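Local atomic coordinates of ATP phosphoribosyltransferase (Methanobacterium thermoautotrophicum, PDB entry 2VD3), a protein that catalyses the first step of histidine biosynthesis, joining ATP to 5-phosphoribose 1-diphosphate with release of diphosphate, and is inhibited by histidine. Residues G115-T120 against V154-T159; L221-K226 against V253-V258. All blocks are in the same frame, centred on the assembly; numbering follows the deposited sequence. Where two conformers were deposited one is given.

Contact 1 comes first along the chain. It pairs strand 117-120 with the start of strand 157-162, in parallel. The loop it closes holds helix 123-132 and strand 138-141. Contact 2 opens only after contact 1 has closed, so the two neither nest nor cross. It pairs the end of strand 216-224 with strand 252-260, antiparallel, and encloses helix 228-234 and strand 242-246. Contact 1 belongs to the ATP phosphoribosyltransferase region, contact 2 to the C-terminal domain that carries the bound histidines. Their centres lie about 61 Å apart, on opposite sides of the chain's centre. Each ties two strands within its own sheet, and the two contacts do not touch.

Contact 1. Residues G115-T120 against V154-T159; sequences GAVIAT and VADLIT
Val117 meets Asp156 and Leu157 where two parallel strands come together. They belong to the mixed sheet of the ATP phosphoribosyltransferase region, which is related to the periplasmic binding proteins. Val117 N donates to Asp156 OD2 at 3.0 Å in an almost straight bond. The donor comes to the anti side of the carboxylate, 18° out of its plane. The other oxygen, Asp156 OD1, is bonded to a diol that probably came from the crystallisation liquor. Val117 O accepts a firm bond from Leu157 N at 2.9 Å and a weak, bent one from Asp156 N. Two N-H groups thus converge on one carbonyl as the second strand begins. The valine side chain holds CG1 opposite its own N (chi1 177°), which lays this methyl against Val154 O and, at 4.0 Å, against Ala155 CB.

Ala119 is gripped through both backbone polar atoms. Its N bonds to Leu157 O at 2.8 Å, and its O takes Thr159 N at 2.9 Å. These alternate bonds set the parallel pairing. Ala119 CB also touches Ala155 CB at 3.6 Å, a close fit of two small side chains.

Ile118 and Leu157 pair on the other face of the sheet, their side chains meeting at an angle, with Ile118 CG1 3.8 Å from Leu157 CD1. Ile118 CG2 touches Thr159 CG2, the two side chains crossing at about a right angle. Leu130 of helix 123-132 also packs on Ile118. A serine here would probably leave Leu157 CD1 and the Thr159 methyl without their apolar neighbour and open a gap under Leu130.

Helix 123-132 forms a beta-alpha-beta crossover from strand 117-120 to strand 138-141. Strand 117-120 therefore lies between strands 138-141 and 157-162, and strand 94-101 pairs with 157-162 beyond.

Contact 2. Residues L221-K226 against V253-V258; sequences LNIDRK and VAVHAV. With HIS (histidine), chain C; HIS (histidine), chain B.
The C-terminal domain of this enzyme has a ferredoxin-like, GlnB-related fold, and this contact joins the two central strands of its antiparallel sheet beside bound histidine. Leu221 and Val255 form one hydrogen-bonded pair. Leu221 N donates to Val255 O, and Val255 N returns a bond to Leu221 O at 2.8 Å. Ile223 and Val253 repeat the pattern, with Ile223 N to Val253 O at 2.9 Å. Between them Asn222 and Ala254 make a non-hydrogen-bonded pair.

The side chains of Leu221, Ile223, Val253 and Val255 share one face. They lie alongside each other and point the same way. Ile223 CG2 presses on Val253 CG2 at 3.4 Å, a tight methyl contact, and also touches Val255 CG2. Leu221 CD1 rests on Val255 CB at 3.7 Å. Helix 228-234 packs on this face with Leu228 and Val231. At the end of the pair, Val253 CG1 sits over one face of the Arg225 guanidinium, offset toward its rim.

Asn222 points to the other face, where a histidine lies between subunits. With CG turned opposite its carbonyl carbon (chi1 -68°), its amide binds both the amino and the carboxylate group of the histidine. Asn222 ND2 donates to OXT of the chain C histidine at 2.7 Å. Asn222 OD1 accepts from the amino N of the same histidine at 3.1 Å. Asp278 OD2 is a second acceptor for ND2, so it probably fixes the amide's rotation. Thr239 of the third subunit packs on Asn222.

Farther along strand 252-260 the chain supplies the other half of an equivalent site, where Val258 N gives a nearly straight bond (171°) to O of the chain B histidine at 3.2 Å.

Contact 1. Residues G115-T120 against V154-T159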
# COMPACT_ATOMS: atom_id res chain seq x y z
N GLY A 115 -2.78 1.37 -43.69
CA GLY A 115 -1.99 2.11 -42.71
C GLY A 115 -2.44 2.05 -41.26
O GLY A 115 -1.87 2.73 -40.41
N ALA A 116 -3.45 1.23 -40.97
CA ALA A 116 -4.09 1.24 -39.66
C ALA A 116 -3.13 0.87 -38.54
O ALA A 116 -2.32 -0.05 -38.68
CB ALA A 116 -5.31 0.34 -39.63
N VAL A 117 -3.22 1.60 -37.44
CA VAL A 117 -2.39 1.33 -36.27
C VAL A 117 -3.22 0.61 -35.22
O VAL A 117 -4.34 1.03 -34.90
CB VAL A 117 -1.75 2.62 -35.71
CG1 VAL A 117 -0.96 2.33 -34.45
CG2 VAL A 117 -0.85 3.26 -36.77
N ILE A 118 -2.68 -0.50 -34.71
CA ILE A 118 -3.30 -1.25 -33.63
C ILE A 118 -2.38 -1.27 -32.42
O ILE A 118 -1.23 -1.70 -32.52
CB ILE A 118 -3.63 -2.71 -34.03
CG1 ILE A 118 -4.49 -2.73 -35.30
CG2 ILE A 118 -4.34 -3.44 -32.88
CD1 ILE A 118 -4.43 -4.06 -36.06
N ALA A 119 -2.91 -0.82 -31.28
CA ALA A 119 -2.19 -0.85 -30.01
C ALA A 119 -2.54 -2.12 -29.25
O ALA A 119 -3.71 -2.53 -29.21
CB ALA A 119 -2.52 0.39 -29.17
N THR A 120 -1.54 -2.73 -28.63
CA THR A 120 -1.72 -4.02 -28.01
C THR A 120 -0.74 -4.23 -26.86
O THR A 120 0.27 -3.53 -26.75
CB THR A 120 -1.55 -5.16 -29.05
OG1 THR A 120 -1.96 -6.41 -28.48
CG2 THR A 120 -0.11 -5.26 -29.53
N VAL A 154 -2.63 7.64 -30.58
CA VAL A 154 -1.54 6.68 -30.82
C VAL A 154 -1.98 5.58 -31.76
O VAL A 154 -1.19 5.10 -32.57
CB VAL A 154 -1.03 6.03 -29.50
CG1 VAL A 154 -0.18 4.80 -29.78
CG2 VAL A 154 -0.25 7.03 -28.68
N ALA A 155 -3.25 5.18 -31.65
CA ALA A 155 -3.79 4.06 -32.42
C ALA A 155 -5.20 4.31 -32.94
O ALA A 155 -5.96 5.07 -32.35
CB ALA A 155 -3.76 2.80 -31.58
N ASP A 156 -5.53 3.65 -34.05
CA ASP A 156 -6.90 3.59 -34.56
C ASP A 156 -7.66 2.47 -33.85
O ASP A 156 -8.82 2.63 -33.48
CB ASP A 156 -6.91 3.35 -36.07
CG ASP A 156 -6.05 4.34 -36.83
OD1 ASP A 156 -6.34 5.56 -36.77
OD2 ASP A 156 -5.08 3.90 -37.48
N LEU A 157 -6.99 1.33 -33.67
CA LEU A 157 -7.58 0.15 -33.03
C LEU A 157 -6.77 -0.35 -31.85
O LEU A 157 -5.58 -0.02 -31.70
CB LEU A 157 -7.73 -0.99 -34.04
CG LEU A 157 -8.46 -0.73 -35.36
CD1 LEU A 157 -8.05 -1.76 -36.38
CD2 LEU A 157 -9.95 -0.74 -35.14
N ILE A 158 -7.41 -1.14 -31.01
CA ILE A 158 -6.74 -1.71 -29.85
C ILE A 158 -7.07 -3.19 -29.75
O ILE A 158 -7.99 -3.67 -30.40
CB ILE A 158 -7.14 -0.99 -28.52
CG1 ILE A 158 -8.58 -1.31 -28.12
CG2 ILE A 158 -6.93 0.52 -28.64
CD1 ILE A 158 -8.86 -1.17 -26.63
N THR A 159 -6.29 -3.91 -28.96
CA THR A 159 -6.67 -5.23 -28.52
C THR A 159 -6.96 -5.08 -27.04
O THR A 159 -6.49 -4.13 -26.41
CB THR A 159 -5.57 -6.29 -28.73
OG1 THR A 159 -4.48 -6.04 -27.83
CG2 THR A 159 -5.08 -6.30 -30.18

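Contact 2. Residues L221-K226 against V253-V258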
# COMPACT_ATOMS: atom_id res chain seq x y z
N LEU A 221 -31.15 -35.65 1.74
CA LEU A 221 -32.52 -35.35 2.18
C LEU A 221 -33.15 -36.49 2.96
O LEU A 221 -32.79 -37.66 2.79
CB LEU A 221 -33.41 -34.98 0.98
CG LEU A 221 -33.59 -35.96 -0.19
CD1 LEU A 221 -34.54 -37.13 0.13
CD2 LEU A 221 -34.10 -35.21 -1.39
N ASN A 222 -34.11 -36.14 3.82
CA ASN A 222 -34.94 -37.11 4.50
C ASN A 222 -36.29 -37.23 3.79
O ASN A 222 -36.98 -36.23 3.57
CB ASN A 222 -35.14 -36.71 5.97
CG ASN A 222 -33.87 -36.81 6.78
OD1 ASN A 222 -33.04 -37.70 6.57
ND2 ASN A 222 -33.71 -35.89 7.73
N ILE A 223 -36.66 -38.46 3.42
CA ILE A 223 -37.94 -38.71 2.75
C ILE A 223 -38.69 -39.85 3.42
O ILE A 223 -38.09 -40.83 3.86
CB ILE A 223 -37.76 -38.97 1.22
CG1 ILE A 223 -39.10 -38.97 0.48
CG2 ILE A 223 -37.05 -40.28 0.95
CD1 ILE A 223 -39.73 -37.61 0.33
N ASP A 224 -40.01 -39.71 3.51
CA ASP A 224 -40.87 -40.81 3.93
C ASP A 224 -40.88 -41.84 2.81
O ASP A 224 -40.99 -41.49 1.63
CB ASP A 224 -42.28 -40.31 4.27
CG ASP A 224 -42.28 -39.26 5.39
OD1 ASP A 224 -42.58 -39.63 6.55
OD2 ASP A 224 -41.96 -38.08 5.11
N ARG A 225 -40.76 -43.11 3.20
CA ARG A 225 -40.61 -44.24 2.27
C ARG A 225 -41.69 -44.33 1.18
O ARG A 225 -41.41 -44.79 0.07
CB ARG A 225 -40.59 -45.55 3.06
CG ARG A 225 -39.89 -46.69 2.36
CD ARG A 225 -39.30 -47.63 3.39
NE ARG A 225 -38.29 -48.50 2.79
CZ ARG A 225 -37.32 -49.10 3.47
NH1 ARG A 225 -36.44 -49.87 2.84
NH2 ARG A 225 -37.22 -48.93 4.78
N LYS A 226 -42.90 -43.88 1.50
CA LYS A 226 -44.02 -43.87 0.54
C LYS A 226 -43.72 -43.02 -0.70
O LYS A 226 -44.30 -43.23 -1.77
CB LYS A 226 -45.32 -43.40 1.21
CG LYS A 226 -45.21 -42.05 1.92
CD LYS A 226 -46.43 -41.76 2.77
CE LYS A 226 -46.22 -40.51 3.61
NZ LYS A 226 -47.31 -40.31 4.60
N VAL A 253 -36.47 -42.70 5.09
CA VAL A 253 -35.11 -42.96 4.61
C VAL A 253 -34.36 -41.66 4.36
O VAL A 253 -34.96 -40.58 4.31
CB VAL A 253 -35.09 -43.89 3.35
CG1 VAL A 253 -35.69 -45.25 3.67
CG2 VAL A 253 -35.79 -43.25 2.17
N ALA A 254 -33.04 -41.76 4.24
CA ALA A 254 -32.18 -40.65 3.85
C ALA A 254 -31.62 -40.96 2.48
O ALA A 254 -31.16 -42.07 2.22
CB ALA A 254 -31.06 -40.45 4.85
N VAL A 255 -31.67 -39.98 1.58
CA VAL A 255 -31.25 -40.19 0.20
C VAL A 255 -30.15 -39.20 -0.15
O VAL A 255 -30.33 -37.99 0.04
CB VAL A 255 -32.42 -40.03 -0.79
CG1 VAL A 255 -31.97 -40.32 -2.21
CG2 VAL A 255 -33.58 -40.93 -0.41
N HIS A 256 -29.02 -39.70 -0.63
CA HIS A 256 -27.91 -38.85 -1.08
C HIS A 256 -27.57 -39.08 -2.56
O HIS A 256 -27.54 -40.22 -3.01
CB HIS A 256 -26.64 -39.09 -0.22
CG HIS A 256 -26.91 -39.38 1.23
ND1 HIS A 256 -26.18 -40.30 1.95
CD2 HIS A 256 -27.83 -38.88 2.09
CE1 HIS A 256 -26.62 -40.35 3.19
NE2 HIS A 256 -27.63 -39.50 3.30
N ALA A 257 -27.29 -38.00 -3.28
CA ALA A 257 -26.87 -38.07 -4.68
C ALA A 257 -26.01 -36.87 -5.02
O ALA A 257 -26.22 -35.77 -4.50
CB ALA A 257 -28.08 -38.13 -5.60
N VAL A 258 -25.03 -37.09 -5.89
CA VAL A 258 -24.23 -36.02 -6.45
C VAL A 258 -25.10 -35.30 -7.48
O VAL A 258 -25.72 -35.94 -8.34
CB VAL A 258 -22.95 -36.56 -7.13
CG1 VAL A 258 -22.05 -35.41 -7.60
CG2 VAL A 258 -22.19 -37.49 -6.19
N HIS C . -30.99 -37.96 8.92
CA HIS C . -30.08 -36.90 9.49
C HIS C . -30.88 -35.75 10.08
O HIS C . -30.33 -34.90 10.78
CB HIS C . -29.12 -36.38 8.41
CG HIS C . -29.81 -35.87 7.18
ND1 HIS C . -29.68 -36.49 5.95
CD2 HIS C . -30.64 -34.82 6.99
CE1 HIS C . -30.40 -35.83 5.05
NE2 HIS C . -30.99 -34.81 5.66
OXT HIS C . -32.09 -35.62 9.86
N HIS B . -24.68 -42.98 -4.92
CA HIS B . -24.66 -41.50 -5.15
C HIS B . -24.38 -41.17 -6.61
O HIS B . -24.54 -40.02 -7.03
CB HIS B . -23.61 -40.82 -4.26
CG HIS B . -22.23 -41.39 -4.40
ND1 HIS B . -21.60 -42.07 -3.37
CD2 HIS B . -21.37 -41.39 -5.44
CE1 HIS B . -20.40 -42.46 -3.78
NE2 HIS B . -20.24 -42.06 -5.04
OXT HIS B . -23.98 -42.03 -7.40